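Local coordinates for protein glycosyl hydrolase, family 8 (Clostridium perfringens, PDB 3REN) that probably hydrolyses alpha-glucans as an alpha-amylase, on an (alpha/alpha)6-barrel of the kind found in family 8 glycosyl hydrolases, at residues 76-79 against 80-84; 131-134 against 135-139; 239-243 against 244-248. One frame throughout, in Å; residues are numbered along the deposited sequence.

How the contacts relate
All three contacts are local, each placed at a junction between consecutive helices of the (alpha/alpha)6-barrel, and they follow one another along the chain. Contact 1 covers the turn after helix 62-74 and the start of helix 78-89; contact 2 does the same between helices 113-130 and 133-150. Their centres lie about 14 Å apart, and they touch, since Y135 of contact 2 reaches K78 and F81 of contact 1. Contact 3, where helix 231-243 ends before helix 249-262, stands alone, its centre about 27 Å from that of contact 1 and 25 Å from that of contact 2. The first two therefore tie neighbouring helix starts together, while the third closes a separate helix-to-helix turn and touches neither.

Contact 1 of 3, residues 76-79 against 80-84; sequences NNKE and LFDEH. With EDO (1,2-ethanediol), chain I; EDO (1,2-ethanediol), chain H; EDO (1,2-ethanediol), chain F.
K78 and D82, one helical turn apart, form a salt bridge at the start of helix 78-89, just after an N-cap. K78 runs nearly straight from CB to CE and bends only at the last torsion, which brings NZ to 2.8 Å from D82 OD2, on the syn lone pair of the carboxylate. A long, flexible lysine suits this place because NZ can also hydrogen-bond Y135 OH of helix 133-150.

The cap is N77. Its CG lies anti to the backbone N (chi1 -170°), which carries the amide beside the first turn, where OD1 accepts from L80 N at 3.0 Å. The N-H points almost straight at the oxygen (165°) but approaches from above the amide plane, 55° out of it. Asparagine is apt here: its short side chain replaces the missing helical carbonyl for this early N-H. The preceding N76, with its positive phi, closes helix 62-74 in a Schellman motif. Regular helical bonding follows, with F81 N donating to N77 O at 2.9 Å and D82 N to K78 O.

Packing completes the cap: L80 CB rests 3.5 Å from N77 CG, the two side chains crossing at about a right angle. F81 heads inward instead, its ring meeting W130 edge-to-face and touching helix 62-74 through M69 and S72. The amide nitrogen of the cap, N77 ND2, donates to O1 of a 1,2-ethanediol (chain F), probably from the crystallisation liquor, at 3.0 Å.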
# COMPACT_ATOMS: atom_id res chain seq x y z
N ASN A 76 -7.65 14.70 -7.54
CA ASN A 76 -8.00 15.31 -8.82
C ASN A 76 -6.90 16.27 -9.26
O ASN A 76 -7.15 17.42 -9.62
CB ASN A 76 -9.38 16.04 -8.76
CG ASN A 76 -10.01 16.22 -10.15
OD1 ASN A 76 -9.39 15.96 -11.17
ND2 ASN A 76 -11.27 16.68 -10.17
N ASN A 77 -5.67 15.80 -9.21
CA ASN A 77 -4.52 16.59 -9.60
C ASN A 77 -3.77 15.91 -10.76
O ASN A 77 -2.82 15.12 -10.57
CB ASN A 77 -3.61 16.85 -8.39
CG ASN A 77 -2.51 17.87 -8.69
OD1 ASN A 77 -2.11 18.06 -9.85
ND2 ASN A 77 -2.03 18.52 -7.66
N LYS A 78 -4.20 16.26 -11.97
CA LYS A 78 -3.79 15.57 -13.17
C LYS A 78 -2.33 15.86 -13.44
O LYS A 78 -1.56 14.97 -13.76
CB LYS A 78 -4.69 15.95 -14.38
CG LYS A 78 -4.47 14.99 -15.56
CD LYS A 78 -5.22 15.35 -16.85
CE LYS A 78 -5.00 14.24 -17.91
NZ LYS A 78 -3.57 14.23 -18.43
N GLU A 79 -1.94 17.11 -13.25
CA GLU A 79 -0.52 17.48 -13.36
C GLU A 79 0.47 16.66 -12.48
O GLU A 79 1.50 16.22 -12.95
CB GLU A 79 -0.36 18.95 -13.04
CG GLU A 79 0.94 19.52 -13.48
CD GLU A 79 0.95 21.05 -13.37
OE1 GLU A 79 1.78 21.56 -12.57
OE2 GLU A 79 0.13 21.71 -14.07
N LEU A 80 0.14 16.51 -11.20
CA LEU A 80 0.97 15.77 -10.30
C LEU A 80 0.94 14.30 -10.70
O LEU A 80 1.98 13.62 -10.65
CB LEU A 80 0.48 16.00 -8.86
CG LEU A 80 1.06 15.21 -7.70
CD1 LEU A 80 2.55 15.52 -7.56
CD2 LEU A 80 0.28 15.55 -6.42
N PHE A 81 -0.25 13.81 -11.08
CA PHE A 81 -0.37 12.43 -11.51
C PHE A 81 0.60 12.14 -12.65
O PHE A 81 1.42 11.19 -12.56
CB PHE A 81 -1.81 12.07 -11.91
CG PHE A 81 -2.00 10.61 -12.27
CD1 PHE A 81 -2.56 9.71 -11.35
CD2 PHE A 81 -1.63 10.12 -13.54
CE1 PHE A 81 -2.73 8.34 -11.66
CE2 PHE A 81 -1.79 8.74 -13.87
CZ PHE A 81 -2.34 7.86 -12.93
N ASP A 82 0.55 12.99 -13.68
CA ASP A 82 1.39 12.83 -14.87
C ASP A 82 2.86 12.91 -14.56
O ASP A 82 3.69 12.24 -15.22
CB ASP A 82 1.00 13.82 -15.97
CG ASP A 82 -0.32 13.40 -16.69
OD1 ASP A 82 -0.69 12.21 -16.70
OD2 ASP A 82 -1.03 14.27 -17.21
N GLU A 83 3.21 13.70 -13.56
CA GLU A 83 4.61 13.86 -13.28
C GLU A 83 5.19 12.56 -12.70
O GLU A 83 6.33 12.18 -13.02
CB GLU A 83 4.82 15.06 -12.35
CG GLU A 83 6.24 15.25 -11.90
CD GLU A 83 6.41 16.55 -11.11
OE1 GLU A 83 5.60 17.48 -11.34
OE2 GLU A 83 7.34 16.63 -10.26
N HIS A 84 4.41 11.85 -11.88
CA HIS A 84 4.86 10.58 -11.31
C HIS A 84 4.69 9.41 -12.29
O HIS A 84 5.56 8.53 -12.34
CB HIS A 84 4.20 10.34 -9.95
CG HIS A 84 4.69 11.30 -8.93
ND1 HIS A 84 5.83 11.08 -8.19
CD2 HIS A 84 4.29 12.57 -8.63
CE1 HIS A 84 6.08 12.14 -7.45
NE2 HIS A 84 5.17 13.06 -7.71
C1 EDO I . 5.93 15.83 -5.35
O1 EDO I . 5.53 15.32 -6.62
C2 EDO I . 6.00 14.69 -4.35
O2 EDO I . 7.14 13.89 -4.65
C1 EDO H . 8.86 13.94 -9.04
O1 EDO H . 9.28 15.08 -9.81
C2 EDO H . 9.35 14.08 -7.60
O2 EDO H . 8.97 15.39 -7.11
C1 EDO F . -2.21 17.81 -3.91
O1 EDO F . -3.17 18.28 -4.89
C2 EDO F . -1.02 18.75 -3.66
O2 EDO F . -1.41 19.92 -2.93

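Contact 2 of 3, residues 131-134 against 135-139; sequences NSFY and YKFYA
F133 and F137 make a T-shaped aromatic pair near the start of helix 133-150, one of the helices of the (alpha/alpha)6-barrel. F133 holds its CG between the backbone N and the carbonyl carbon (chi1 75°), a crowded position that swings the ring along the helix toward the residue four places on. F137 has CG anti to the carbonyl carbon, and its chi2 of 22° turns a ring face to F133. F133 CD1 stands 3.8 Å above the plane of F137, over the ring centre. The ring planes meet at 73°, with centroids 5.2 Å apart. F137 N also donates to F133 O at 2.9 Å, the helical bond that sets the spacing of the pair. Each exposed phenyl ring covers part of the other's apolar surface.

The tyrosines Y134 and Y138, also four residues apart, pair differently. Y134 has CG anti to the backbone N, and Y138 does likewise; the two side chains lie side by side, pointing the same way. Y134 CE2 is 4.0 Å from Y138 CD1, and the Y134 hydroxyl oxygen OH lies 3.7 Å from that same CD1. Y134 OH also has a weak hydrogen bond with K89 NZ, while the Y138 ring meets F85 edge-to-face, both partners belonging to helix 78-89.

Y135 turns inward, its ring meeting F81 edge-to-face. Tyrosine fits well: the ring packs on L123 and A126 of helix 113-130 while the hydroxyl meets a polar partner in K78. The small S132 comes close against the ring, its CB 3.4 Å from Y135 CD2.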
# COMPACT_ATOMS: atom_id res chain seq x y z
N ASN A 131 -11.17 10.66 -18.23
CA ASN A 131 -11.56 10.25 -19.60
C ASN A 131 -10.38 10.25 -20.55
O ASN A 131 -10.42 10.89 -21.59
CB ASN A 131 -12.66 11.20 -20.16
CG ASN A 131 -13.30 10.65 -21.44
OD1 ASN A 131 -13.17 9.46 -21.74
ND2 ASN A 131 -14.01 11.51 -22.19
N SER A 132 -9.31 9.54 -20.17
CA SER A 132 -8.08 9.50 -20.94
C SER A 132 -7.69 8.07 -21.23
O SER A 132 -7.07 7.42 -20.38
CB SER A 132 -6.93 10.15 -20.17
OG SER A 132 -6.94 11.55 -20.33
N PHE A 133 -8.02 7.59 -22.44
CA PHE A 133 -7.77 6.21 -22.81
C PHE A 133 -6.30 5.80 -22.63
O PHE A 133 -6.02 4.62 -22.45
CB PHE A 133 -8.12 5.99 -24.28
CG PHE A 133 -7.09 6.57 -25.21
CD1 PHE A 133 -6.02 5.79 -25.65
CD2 PHE A 133 -7.16 7.91 -25.59
CE1 PHE A 133 -5.03 6.35 -26.47
CE2 PHE A 133 -6.18 8.49 -26.42
CZ PHE A 133 -5.12 7.70 -26.86
N TYR A 134 -5.36 6.77 -22.75
CA TYR A 134 -3.93 6.47 -22.71
C TYR A 134 -3.54 5.72 -21.41
O TYR A 134 -2.86 4.69 -21.48
CB TYR A 134 -3.07 7.74 -22.87
CG TYR A 134 -1.62 7.38 -22.99
CD1 TYR A 134 -1.04 7.12 -24.23
CD2 TYR A 134 -0.83 7.22 -21.84
CE1 TYR A 134 0.30 6.75 -24.33
CE2 TYR A 134 0.49 6.82 -21.92
CZ TYR A 134 1.05 6.59 -23.15
OH TYR A 134 2.37 6.21 -23.22
N TYR A 135 -3.99 6.25 -20.27
CA TYR A 135 -3.84 5.59 -18.98
C TYR A 135 -4.33 4.13 -18.99
O TYR A 135 -3.65 3.23 -18.49
CB TYR A 135 -4.61 6.36 -17.90
CG TYR A 135 -4.17 7.80 -17.69
CD1 TYR A 135 -2.82 8.12 -17.57
CD2 TYR A 135 -5.11 8.84 -17.58
CE1 TYR A 135 -2.42 9.42 -17.37
CE2 TYR A 135 -4.70 10.17 -17.36
CZ TYR A 135 -3.36 10.45 -17.26
OH TYR A 135 -2.91 11.75 -17.05
N LYS A 136 -5.51 3.91 -19.58
CA LYS A 136 -6.15 2.60 -19.62
C LYS A 136 -5.33 1.62 -20.49
O LYS A 136 -5.10 0.48 -20.10
CB LYS A 136 -7.60 2.72 -20.15
CG LYS A 136 -8.42 1.46 -20.20
CD LYS A 136 -9.78 1.73 -20.85
CE LYS A 136 -10.47 0.44 -21.24
NZ LYS A 136 -11.80 0.69 -21.89
N PHE A 137 -4.90 2.08 -21.66
CA PHE A 137 -4.12 1.25 -22.57
C PHE A 137 -2.80 0.87 -21.96
O PHE A 137 -2.33 -0.26 -22.11
CB PHE A 137 -3.85 1.98 -23.91
CG PHE A 137 -5.01 1.95 -24.86
CD1 PHE A 137 -6.30 1.73 -24.40
CD2 PHE A 137 -4.82 2.14 -26.24
CE1 PHE A 137 -7.38 1.69 -25.29
CE2 PHE A 137 -5.90 2.13 -27.12
CZ PHE A 137 -7.18 1.89 -26.63
N TYR A 138 -2.18 1.83 -21.28
CA TYR A 138 -0.92 1.57 -20.63
C TYR A 138 -1.13 0.55 -19.49
O TYR A 138 -0.36 -0.40 -19.37
CB TYR A 138 -0.29 2.87 -20.14
CG TYR A 138 1.21 2.76 -19.96
CD1 TYR A 138 2.09 3.24 -20.95
CD2 TYR A 138 1.77 2.20 -18.79
CE1 TYR A 138 3.46 3.17 -20.79
CE2 TYR A 138 3.16 2.12 -18.63
CZ TYR A 138 3.99 2.60 -19.63
OH TYR A 138 5.36 2.49 -19.51
N ALA A 139 -2.18 0.71 -18.69
CA ALA A 139 -2.55 -0.29 -17.66
C ALA A 139 -2.75 -1.71 -18.20
O ALA A 139 -2.32 -2.70 -17.58
CB ALA A 139 -3.80 0.15 -16.92

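Contact 3 of 3, residues 239-243 against 244-248; sequences LNRIE and AGENE
The guanidinium of R241 has E246 CB and the backbone N of N247 over a face and E248 OE2 at its edge, where helix 231-243 ends in a Schellman motif. E246 CB sits 3.4 Å above the guanidinium plane, offset toward the rim. At the edge, in a salt bridge, R241 NE donates to E248 OE2 at 2.7 Å, the oxygen lying close to the guanidinium plane but using its anti side; the two flat groups are turned 70° apart. R241 NH2 donates to N247 O at 2.9 Å, with the oxygen tilted from the plane. The E246 carboxylate, only 19° from parallel with the guanidinium, interacts by charge alone: its OE1 lies 3.6 Å from R241 NH1, well out of plane.

Arginine suits this turn because one long chain, curled back at chi2 (-87°) and again at chi3, can bind three successive loop residues. Helix 188-201 and a loop share the network: E201 and N197 hold R241 NH1, Y193 bonds E246 OE2, and Y212 bonds E248 OE2. Several partners thus fix the buried guanidinium, and the surrounding carboxylates probably stabilise its positive charge.

In the motif itself, E246 N donates to R241 O at 2.8 Å and G245 N to I242 O. G245 has positive phi, and at its backbone angles a side chain would press on the preceding carbonyl, so glycine is natural there. I242 adds an apolar contact, its CG2 3.6 Å from E248 CB, and packs on I292 and Y295 of helix 283-296. A water spans the turn, donating to I242 O at 2.8 Å and to E246 O at 3.0 Å.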
# COMPACT_ATOMS: atom_id res chain seq x y z
N LEU A 239 -8.73 -4.15 3.65
CA LEU A 239 -9.05 -3.01 2.80
C LEU A 239 -9.32 -3.44 1.35
O LEU A 239 -10.30 -2.98 0.76
CB LEU A 239 -7.98 -1.93 2.86
CG LEU A 239 -8.15 -0.63 2.06
CD1 LEU A 239 -9.40 0.13 2.51
CD2 LEU A 239 -6.94 0.22 2.36
N ASN A 240 -8.51 -4.36 0.80
CA ASN A 240 -8.73 -4.87 -0.59
C ASN A 240 -10.08 -5.55 -0.72
O ASN A 240 -10.81 -5.32 -1.66
CB ASN A 240 -7.60 -5.83 -1.05
CG ASN A 240 -6.30 -5.10 -1.37
OD1 ASN A 240 -6.32 -3.90 -1.64
ND2 ASN A 240 -5.16 -5.81 -1.34
N ARG A 241 -10.42 -6.41 0.23
CA ARG A 241 -11.69 -7.12 0.23
C ARG A 241 -12.89 -6.17 0.21
O ARG A 241 -13.83 -6.36 -0.56
CB ARG A 241 -11.77 -8.00 1.48
CG ARG A 241 -10.96 -9.32 1.37
CD ARG A 241 -11.82 -10.42 0.74
NE ARG A 241 -12.80 -10.90 1.72
CZ ARG A 241 -13.70 -11.85 1.51
NH1 ARG A 241 -13.84 -12.46 0.32
NH2 ARG A 241 -14.52 -12.17 2.49
N ILE A 242 -12.90 -5.18 1.09
CA ILE A 242 -14.09 -4.34 1.20
C ILE A 242 -14.24 -3.42 -0.00
O ILE A 242 -15.36 -3.21 -0.44
CB ILE A 242 -14.20 -3.56 2.55
CG1 ILE A 242 -13.13 -2.48 2.66
CG2 ILE A 242 -14.17 -4.55 3.72
CD1 ILE A 242 -12.97 -1.88 4.07
N GLU A 243 -13.13 -2.89 -0.54
CA GLU A 243 -13.19 -1.99 -1.71
C GLU A 243 -13.70 -2.73 -2.91
O GLU A 243 -14.25 -2.10 -3.81
CB GLU A 243 -11.83 -1.34 -2.03
CG GLU A 243 -11.35 -0.34 -1.01
CD GLU A 243 -9.97 0.25 -1.34
OE1 GLU A 243 -9.63 1.29 -0.74
OE2 GLU A 243 -9.21 -0.31 -2.17
N ALA A 244 -13.56 -4.05 -2.93
CA ALA A 244 -14.07 -4.88 -4.01
C ALA A 244 -15.49 -5.36 -3.74
O ALA A 244 -16.04 -6.13 -4.52
CB ALA A 244 -13.13 -6.09 -4.21
N GLY A 245 -16.08 -4.94 -2.64
CA GLY A 245 -17.46 -5.31 -2.28
C GLY A 245 -17.59 -6.60 -1.48
O GLY A 245 -18.70 -7.07 -1.27
N GLU A 246 -16.48 -7.20 -1.04
CA GLU A 246 -16.57 -8.45 -0.25
C GLU A 246 -16.84 -8.17 1.23
O GLU A 246 -16.74 -7.01 1.68
CB GLU A 246 -15.30 -9.27 -0.41
CG GLU A 246 -14.88 -9.57 -1.83
CD GLU A 246 -15.79 -10.58 -2.54
OE1 GLU A 246 -16.48 -11.39 -1.86
OE2 GLU A 246 -15.81 -10.56 -3.81
N ASN A 247 -17.10 -9.22 2.00
CA ASN A 247 -17.52 -9.10 3.40
C ASN A 247 -16.37 -9.26 4.39
O ASN A 247 -15.71 -10.27 4.38
CB ASN A 247 -18.59 -10.18 3.69
CG ASN A 247 -19.16 -10.07 5.12
OD1 ASN A 247 -18.43 -10.12 6.12
ND2 ASN A 247 -20.48 -9.93 5.21
N GLU A 248 -16.16 -8.25 5.22
CA GLU A 248 -15.17 -8.28 6.32
C GLU A 248 -15.79 -7.85 7.67
O GLU A 248 -15.10 -7.27 8.49
CB GLU A 248 -13.97 -7.37 6.01
CG GLU A 248 -13.04 -7.91 4.88
CD GLU A 248 -12.48 -9.32 5.16
OE1 GLU A 248 -12.30 -9.65 6.34
OE2 GLU A 248 -12.22 -10.10 4.23
O HOH W 1 -17.53 -4.23 0.96